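Local atomic coordinates of hypothetical protein Aq_1549 (Aquifex aeolicus, PDB entry 2E8E), a protein that belongs to the OsmC family of peroxiredoxins and, as in its relatives, probably reduces peroxides through a pair of cysteines. Residues K96-A101 / I124-K129. Residues are numbered along the deposited sequence; the frame is centred on the assembly and turned at random.
Sequences KALEQA and ISWEVK
CA of E99 sits over one face of the W126 indole, displaced toward the rim, in a CH-pi contact with the five-membered ring, 4.1 Å from its centroid and 23° off the normal. The methylenes of E99 run past the rim of the indole at NE1, CE2 and CZ2, CG coming within 3.4 Å of CZ2 of W126. Here helix 95-109 of the OsmC fold packs on strand 121-130, which lies at the border of the chain's mixed three-stranded sheet, and the two short segments run roughly antiparallel. With CG anti to the backbone N (chi1 169°) and the chain extended beyond it, the carboxylate of E99 stays beside the benzene end of the indole, its plane turned 42° from the ring, so that OE2 of E99 lies 3.5 Å from CZ2 of W126. The pyrrole nitrogen NE1 is hydrogen-bonded to OE2 of E95, one turn before E99 on the helix, which helps fix the rotation of the indole. An alanine in place of W126 would probably leave E95 without this donor and take away the surface against which CA and the methylenes of E99 and CD2 of L98 pack. L98 extends toward the strand while the tryptophan extends toward the helix; CD2 of L98 meets the indole obliquely and lies 3.7 Å from CB of W126. That same methyl reaches the strand backbone, 3.3 Å from O of E127, and packs on V128, CD2 of L98 lying 3.8 Å from its CG2.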
loop_
_atom_site.group_PDB
_atom_site.type_symbol
_atom_site.label_atom_id
_atom_site.label_comp_id
_atom_site.label_asym_id
_atom_site.label_seq_id
_atom_site.Cartn_x
_atom_site.Cartn_y
_atom_site.Cartn_z
ATOM N N LYS A 96 -8.830 19.998 19.172
ATOM C CA LYS A 96 -9.060 20.848 18.005
ATOM C C LYS A 96 -7.903 20.779 17.011
ATOM O O LYS A 96 -8.111 20.818 15.795
ATOM C CB LYS A 96 -9.259 22.303 18.430
ATOM C CG LYS A 96 -8.028 22.932 19.062
ATOM C CD LYS A 96 -8.209 24.425 19.281
ATOM C CE LYS A 96 -6.980 25.029 19.942
ATOM N NZ LYS A 96 -5.726 24.686 19.208
ATOM N N ALA A 97 -6.683 20.692 17.533
ATOM C CA ALA A 97 -5.500 20.617 16.688
ATOM C C ALA A 97 -5.454 19.263 15.987
ATOM O O ALA A 97 -5.135 19.186 14.799
ATOM C CB ALA A 97 -4.234 20.823 17.520
ATOM N N LEU A 98 -5.775 18.199 16.719
ATOM C CA LEU A 98 -5.766 16.863 16.130
ATOM C C LEU A 98 -6.840 16.777 15.054
ATOM O O LEU A 98 -6.608 16.224 13.981
ATOM C CB LEU A 98 -6.007 15.786 17.193
ATOM C CG LEU A 98 -6.048 14.355 16.633
ATOM C CD1 LEU A 98 -4.729 14.038 15.933
ATOM C CD2 LEU A 98 -6.307 13.359 17.753
ATOM N N GLU A 99 -8.018 17.329 15.337
ATOM C CA GLU A 99 -9.096 17.305 14.356
ATOM C C GLU A 99 -8.677 18.008 13.063
ATOM O O GLU A 99 -8.924 17.500 11.966
ATOM C CB GLU A 99 -10.357 17.967 14.923
ATOM C CG GLU A 99 -11.437 18.225 13.872
ATOM C CD GLU A 99 -12.760 18.665 14.474
ATOM O OE1 GLU A 99 -12.746 19.332 15.530
ATOM O OE2 GLU A 99 -13.815 18.355 13.881
ATOM N N GLN A 100 -8.040 19.169 13.189
ATOM C CA GLN A 100 -7.593 19.912 12.011
ATOM C C GLN A 100 -6.543 19.131 11.224
ATOM O O GLN A 100 -6.553 19.129 9.994
ATOM C CB GLN A 100 -7.000 21.261 12.413
ATOM C CG GLN A 100 -8.007 22.272 12.926
ATOM C CD GLN A 100 -7.361 23.607 13.240
ATOM O OE1 GLN A 100 -6.773 24.245 12.366
ATOM N NE2 GLN A 100 -7.463 24.036 14.494
ATOM N N ALA A 101 -5.636 18.477 11.941
ATOM C CA ALA A 101 -4.582 17.696 11.301
ATOM C C ALA A 101 -5.178 16.508 10.554
ATOM O O ALA A 101 -4.776 16.205 9.432
ATOM C CB ALA A 101 -3.583 17.210 12.346
ATOM N N ILE A 124 -13.657 7.751 9.775
ATOM C CA ILE A 124 -12.552 8.355 10.504
ATOM C C ILE A 124 -12.937 8.858 11.891
ATOM O O ILE A 124 -14.000 9.455 12.076
ATOM C CB ILE A 124 -11.976 9.527 9.692
ATOM C CG1 ILE A 124 -11.512 9.018 8.324
ATOM C CG2 ILE A 124 -10.828 10.182 10.443
ATOM C CD1 ILE A 124 -11.114 10.109 7.369
ATOM N N SER A 125 -12.064 8.610 12.861
ATOM C CA SER A 125 -12.287 9.053 14.232
ATOM C C SER A 125 -10.947 9.408 14.855
ATOM O O SER A 125 -9.896 9.006 14.361
ATOM C CB SER A 125 -12.959 7.956 15.056
ATOM O OG SER A 125 -12.121 6.822 15.179
ATOM N N TRP A 126 -10.978 10.161 15.945
ATOM C CA TRP A 126 -9.739 10.546 16.597
ATOM C C TRP A 126 -9.996 10.875 18.052
ATOM O O TRP A 126 -11.139 11.082 18.465
ATOM C CB TRP A 126 -9.127 11.755 15.888
ATOM C CG TRP A 126 -10.029 12.949 15.889
ATOM C CD1 TRP A 126 -10.161 13.881 16.879
ATOM C CD2 TRP A 126 -10.969 13.310 14.871
ATOM N NE1 TRP A 126 -11.129 14.798 16.541
ATOM C CE2 TRP A 126 -11.643 14.469 15.315
ATOM C CE3 TRP A 126 -11.313 12.760 13.628
ATOM C CZ2 TRP A 126 -12.639 15.094 14.558
ATOM C CZ3 TRP A 126 -12.304 13.382 12.876
ATOM C CH2 TRP A 126 -12.957 14.537 13.347
ATOM N N GLU A 127 -8.923 10.914 18.829
ATOM C CA GLU A 127 -9.036 11.230 20.239
ATOM C C GLU A 127 -7.674 11.607 20.783
ATOM O O GLU A 127 -6.639 11.187 20.260
ATOM C CB GLU A 127 -9.592 10.038 21.020
ATOM C CG GLU A 127 -8.655 8.851 21.123
ATOM C CD GLU A 127 -9.227 7.734 21.978
ATOM O OE1 GLU A 127 -10.270 7.163 21.593
ATOM O OE2 GLU A 127 -8.639 7.427 23.036
ATOM N N VAL A 128 -7.680 12.414 21.834
ATOM C CA VAL A 128 -6.442 12.832 22.452
ATOM C C VAL A 128 -6.336 12.254 23.848
ATOM O O VAL A 128 -7.335 12.100 24.554
ATOM C CB VAL A 128 -6.353 14.371 22.558
ATOM C CG1 VAL A 128 -5.147 14.765 23.395
ATOM C CG2 VAL A 128 -6.260 14.984 21.173
ATOM N N LYS A 129 -5.115 11.903 24.222
ATOM C CA LYS A 129 -4.829 11.390 25.546
ATOM C C LYS A 129 -3.845 12.412 26.076
ATOM O O LYS A 129 -2.679 12.431 25.682
ATOM C CB LYS A 129 -4.188 10.002 25.470
ATOM C CG LYS A 129 -5.192 8.862 25.430
ATOM C CD LYS A 129 -5.951 8.767 26.751
ATOM C CE LYS A 129 -6.948 7.622 26.747
ATOM N NZ LYS A 129 -7.658 7.505 28.055
#